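Local coordinates for protein Rik1-associated factor 1 (Schizosaccharomyces pombe, PDB 4O9D) that helps establish heterochromatin as a component of the Clr4 methyltransferase complex, which methylates and ubiquitylates histone H3, at residues N282-N288 with I339-Q345; G348-V352 with V362-R366. One frame throughout, in Å; residues are numbered along the deposited sequence.

Interaction 1: N282-N288 with I339-Q345; sequences NHATISN and INMAQWQ
The hydroxyl OG1 of T285 is gripped twice: it accepts the indole N-H of W344, NE1 to OG1 2.8 Å, and is hydrogen-bonded to OG1 of T294 on the next strand of its own blade. This joins two neighbouring blades of a WD-repeat beta-propeller, whose strands 282-286 and 341-344 run nearly parallel (9°), their axes 7.6 Å apart at closest approach, so side chains rather than backbone bonds bridge them. T285 OG1 sits between the backbone N and the carbonyl carbon (chi1 76°) and meets the indole edge close to the ring plane. One face of the same ring is covered by S287, whose CB lies 3.6 Å from the six-ring centroid in a CH-pi contact, while CA stands over the rim. At the other end ND2 of N282 donates to I339 O at 2.8 Å, almost straight (168°) but from above the carbonyl plane, and also serves A337 O. H283 points toward the facing strand, its CB 4.2 Å from A342 CB, and I339 O lies near the plane of its imidazole, at the edge. A water lies between H283 NE2 and OD1 of N340, donating to OD1; N340 ND2 is bonded to I382 O. N288 turns its amide past the W344 CB: ND2 makes a weak bond to Q345 O (3.0 Å) besides its hydrogen bond to G348 O.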
# COMPACT_ATOMS: atom_id res chain seq x y z
N ASN A 282 3.24 5.91 9.81
CA ASN A 282 3.38 5.12 8.57
C ASN A 282 2.03 4.56 8.10
O ASN A 282 1.76 4.54 6.90
CB ASN A 282 4.33 3.93 8.76
CG ASN A 282 5.80 4.34 8.90
OD1 ASN A 282 6.20 5.43 8.53
ND2 ASN A 282 6.59 3.44 9.44
N HIS A 283 1.20 4.08 9.03
CA HIS A 283 -0.04 3.38 8.65
C HIS A 283 -1.14 3.60 9.68
O HIS A 283 -0.91 3.42 10.89
CB HIS A 283 0.19 1.85 8.54
CG HIS A 283 1.21 1.46 7.51
ND1 HIS A 283 0.96 1.53 6.16
CD2 HIS A 283 2.49 1.02 7.64
CE1 HIS A 283 2.04 1.16 5.49
NE2 HIS A 283 2.98 0.84 6.36
N ALA A 284 -2.33 3.95 9.21
CA ALA A 284 -3.53 3.97 10.05
C ALA A 284 -4.51 2.93 9.55
O ALA A 284 -4.60 2.70 8.33
CB ALA A 284 -4.17 5.35 10.01
N THR A 285 -5.27 2.29 10.46
CA THR A 285 -6.32 1.36 10.02
C THR A 285 -7.61 1.53 10.82
O THR A 285 -7.68 2.32 11.78
CB THR A 285 -5.91 -0.16 10.11
OG1 THR A 285 -5.95 -0.59 11.48
CG2 THR A 285 -4.51 -0.37 9.53
N ILE A 286 -8.64 0.83 10.38
CA ILE A 286 -9.84 0.64 11.19
C ILE A 286 -10.00 -0.85 11.36
O ILE A 286 -9.82 -1.59 10.39
CB ILE A 286 -11.11 1.12 10.46
CG1 ILE A 286 -11.03 2.59 10.07
CG2 ILE A 286 -12.32 0.86 11.34
CD1 ILE A 286 -12.04 2.98 8.98
N SER A 287 -10.42 -1.30 12.54
CA SER A 287 -10.67 -2.73 12.75
C SER A 287 -11.78 -3.25 11.85
O SER A 287 -12.61 -2.48 11.36
CB SER A 287 -11.03 -3.04 14.22
OG SER A 287 -12.26 -2.43 14.60
N ASN A 288 -11.79 -4.56 11.60
CA ASN A 288 -12.88 -5.18 10.87
C ASN A 288 -14.22 -4.98 11.58
O ASN A 288 -15.25 -4.90 10.91
CB ASN A 288 -12.63 -6.67 10.65
CG ASN A 288 -11.48 -6.93 9.66
OD1 ASN A 288 -11.15 -6.08 8.82
ND2 ASN A 288 -10.86 -8.11 9.77
N ILE A 339 7.24 0.73 12.32
CA ILE A 339 6.24 -0.23 11.86
C ILE A 339 5.94 -0.09 10.35
O ILE A 339 5.37 0.93 9.93
CB ILE A 339 4.91 -0.06 12.64
CG1 ILE A 339 5.12 -0.13 14.18
CG2 ILE A 339 3.90 -1.10 12.18
CD1 ILE A 339 5.65 -1.44 14.70
N ASN A 340 6.26 -1.12 9.55
CA ASN A 340 5.99 -1.10 8.11
C ASN A 340 4.92 -2.09 7.63
O ASN A 340 4.64 -2.21 6.43
CB ASN A 340 7.26 -1.39 7.33
CG ASN A 340 8.13 -0.17 7.15
OD1 ASN A 340 7.63 0.96 7.07
ND2 ASN A 340 9.46 -0.38 7.11
N MET A 341 4.37 -2.83 8.57
CA MET A 341 3.28 -3.75 8.28
C MET A 341 2.20 -3.60 9.33
O MET A 341 2.48 -3.68 10.52
CB MET A 341 3.79 -5.20 8.30
CG MET A 341 2.66 -6.21 8.39
SD MET A 341 3.25 -7.91 8.54
CE MET A 341 1.72 -8.75 8.25
N ALA A 342 0.95 -3.38 8.91
CA ALA A 342 -0.14 -3.26 9.86
C ALA A 342 -1.46 -3.62 9.18
O ALA A 342 -1.95 -2.84 8.37
CB ALA A 342 -0.20 -1.84 10.44
N GLN A 343 -2.00 -4.79 9.49
CA GLN A 343 -3.21 -5.28 8.81
C GLN A 343 -4.05 -6.14 9.72
O GLN A 343 -3.52 -6.91 10.54
CB GLN A 343 -2.83 -6.14 7.58
CG GLN A 343 -2.29 -5.35 6.39
CD GLN A 343 -2.31 -6.15 5.09
OE1 GLN A 343 -2.59 -7.36 5.08
NE2 GLN A 343 -2.02 -5.48 3.97
N TRP A 344 -5.35 -6.03 9.55
CA TRP A 344 -6.29 -6.96 10.15
C TRP A 344 -6.42 -8.21 9.30
O TRP A 344 -6.52 -8.16 8.06
CB TRP A 344 -7.64 -6.29 10.35
CG TRP A 344 -7.51 -5.12 11.31
CD1 TRP A 344 -7.12 -3.85 11.00
CD2 TRP A 344 -7.75 -5.13 12.72
NE1 TRP A 344 -7.12 -3.06 12.13
CE2 TRP A 344 -7.49 -3.83 13.20
CE3 TRP A 344 -8.15 -6.12 13.63
CZ2 TRP A 344 -7.62 -3.49 14.54
CZ3 TRP A 344 -8.30 -5.78 14.96
CH2 TRP A 344 -8.03 -4.49 15.41
N GLN A 345 -6.34 -9.34 9.98
CA GLN A 345 -6.59 -10.65 9.38
C GLN A 345 -7.86 -10.60 8.55
O GLN A 345 -8.94 -10.36 9.09
CB GLN A 345 -6.75 -11.67 10.52
CG GLN A 345 -7.57 -12.90 10.13
CD GLN A 345 -6.68 -14.08 9.82
OE1 GLN A 345 -6.08 -14.67 10.72
NE2 GLN A 345 -6.57 -14.42 8.54
O HOH W 1 5.33 1.50 5.74

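Interaction 2: G348-V352 with V362-R366; sequences GNLFV and VWDLR
The open end of the hairpin of strands 351-354 and 359-363, in the third WD repeat, carries W363 and D364, the Trp-Asp pair that names the family. F351 and W363 form an antiparallel hydrogen-bonded pair: F351 N donates to W363 O and W363 N to F351 O, the latter at 2.8 Å. Their side chains share one face of the sheet and cross obliquely, F351 CD2 lying 4.0 Å from W363 CD1, while the indole NE1 is bonded to OG1 of T353, the Trp to Ser/Thr link familiar from the structural tetrad of WD repeats. V352 and V362 point to the other face. There L350 CD1 packs against V362 CG1 at 3.8 Å, and L350 CD2 lies against W363 O and D364 CB. Just after W363, D364 OD1 accepts from R366 N, an Asx turn, and from R366 NE (3.0 Å) on its syn lone pair; NH2 reaches OD2, so the guanidinium grips the carboxylate side-on. A bend at chi3 (-74°) folds the arginine back for this. N349 CB then lies over one guanidinium face, 3.6 Å from R366 NH2. Two waters bridge the segments, one from N349 O to L365 N, the other from N349 ND2 to R366 NH1. The salt bridge thus probably offsets the aspartate charge locally, holding the turn in shape without a charged partner from segment 348-352.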
# COMPACT_ATOMS: atom_id res chain seq x y z
N GLY A 348 -11.28 -12.17 9.81
CA GLY A 348 -11.10 -12.42 11.23
C GLY A 348 -11.12 -11.16 12.09
O GLY A 348 -11.57 -10.10 11.64
N ASN A 349 -10.63 -11.28 13.32
CA ASN A 349 -10.55 -10.14 14.24
C ASN A 349 -9.17 -9.88 14.83
O ASN A 349 -8.98 -8.97 15.63
CB ASN A 349 -11.60 -10.30 15.34
CG ASN A 349 -13.01 -10.11 14.82
OD1 ASN A 349 -13.33 -9.08 14.20
ND2 ASN A 349 -13.86 -11.10 15.05
N LEU A 350 -8.17 -10.64 14.40
CA LEU A 350 -6.82 -10.40 14.90
C LEU A 350 -6.10 -9.29 14.11
O LEU A 350 -6.32 -9.12 12.91
CB LEU A 350 -5.99 -11.68 14.83
CG LEU A 350 -6.43 -12.77 15.81
CD1 LEU A 350 -5.58 -14.00 15.67
CD2 LEU A 350 -6.39 -12.25 17.24
N PHE A 351 -5.23 -8.56 14.80
CA PHE A 351 -4.45 -7.49 14.20
C PHE A 351 -3.00 -7.98 14.12
O PHE A 351 -2.52 -8.69 15.01
CB PHE A 351 -4.57 -6.22 15.06
CG PHE A 351 -3.85 -5.00 14.50
CD1 PHE A 351 -4.17 -4.50 13.24
CD2 PHE A 351 -2.91 -4.32 15.27
CE1 PHE A 351 -3.52 -3.37 12.75
CE2 PHE A 351 -2.28 -3.18 14.80
CZ PHE A 351 -2.58 -2.70 13.52
N VAL A 352 -2.33 -7.64 13.03
CA VAL A 352 -0.98 -8.09 12.78
C VAL A 352 -0.05 -6.95 12.37
O VAL A 352 -0.31 -6.23 11.38
CB VAL A 352 -0.95 -9.18 11.67
CG1 VAL A 352 0.45 -9.70 11.49
CG2 VAL A 352 -1.91 -10.30 12.01
N VAL A 362 1.23 -10.76 16.66
CA VAL A 362 -0.22 -10.97 16.50
C VAL A 362 -0.91 -10.44 17.77
O VAL A 362 -0.45 -10.75 18.88
CB VAL A 362 -0.59 -12.47 16.27
CG1 VAL A 362 -2.10 -12.65 16.08
CG2 VAL A 362 0.18 -13.06 15.05
N TRP A 363 -1.97 -9.65 17.59
CA TRP A 363 -2.67 -8.99 18.70
C TRP A 363 -4.18 -9.21 18.66
O TRP A 363 -4.78 -9.22 17.58
CB TRP A 363 -2.42 -7.47 18.66
CG TRP A 363 -1.00 -7.03 18.36
CD1 TRP A 363 -0.45 -6.83 17.13
CD2 TRP A 363 0.01 -6.69 19.33
NE1 TRP A 363 0.87 -6.39 17.27
CE2 TRP A 363 1.17 -6.30 18.61
CE3 TRP A 363 0.05 -6.68 20.74
CZ2 TRP A 363 2.35 -5.90 19.23
CZ3 TRP A 363 1.24 -6.30 21.37
CH2 TRP A 363 2.37 -5.91 20.61
N ASP A 364 -4.80 -9.38 19.84
CA ASP A 364 -6.27 -9.36 19.95
C ASP A 364 -6.70 -8.22 20.88
O ASP A 364 -6.51 -8.29 22.09
CB ASP A 364 -6.84 -10.67 20.46
CG ASP A 364 -8.35 -10.75 20.29
OD1 ASP A 364 -9.03 -9.69 20.36
OD2 ASP A 364 -8.86 -11.86 20.04
N LEU A 365 -7.27 -7.17 20.30
CA LEU A 365 -7.55 -5.93 21.05
C LEU A 365 -8.70 -6.10 22.03
O LEU A 365 -8.99 -5.21 22.86
CB LEU A 365 -7.83 -4.79 20.06
CG LEU A 365 -6.56 -4.12 19.54
CD1 LEU A 365 -5.87 -3.35 20.69
CD2 LEU A 365 -5.60 -5.11 18.92
N ARG A 366 -9.35 -7.24 21.98
CA ARG A 366 -10.45 -7.52 22.88
C ARG A 366 -9.95 -8.19 24.19
O ARG A 366 -10.72 -8.44 25.12
CB ARG A 366 -11.49 -8.39 22.16
CG ARG A 366 -11.91 -7.82 20.79
CD ARG A 366 -12.73 -8.82 19.98
NE ARG A 366 -11.92 -9.91 19.43
CZ ARG A 366 -12.42 -11.05 18.94
NH1 ARG A 366 -13.73 -11.26 18.93
NH2 ARG A 366 -11.62 -11.99 18.47
O HOH W 2 -9.00 -7.75 18.01
O HOH W 3 -13.64 -13.22 16.81

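Interaction 1 comes first along the chain and interaction 2 opens after it has closed; their centres lie about 10 Å apart. They meet in one four-stranded blade: strand 341-344, half of interaction 1, is the direct neighbour of strand 351-354 in interaction 2, and Q343 O probably bonds to V352 N. Interaction 1 crosses from this blade to the one carrying strand 281-286, whereas interaction 2 pairs strands within the blade, farther from the centre of the chain. The rings of W344 and F351 touch at about 40° between planes, so the aromatic side chain at the blade junction continues into the packing of the hairpin, linking repeat to repeat in the propeller.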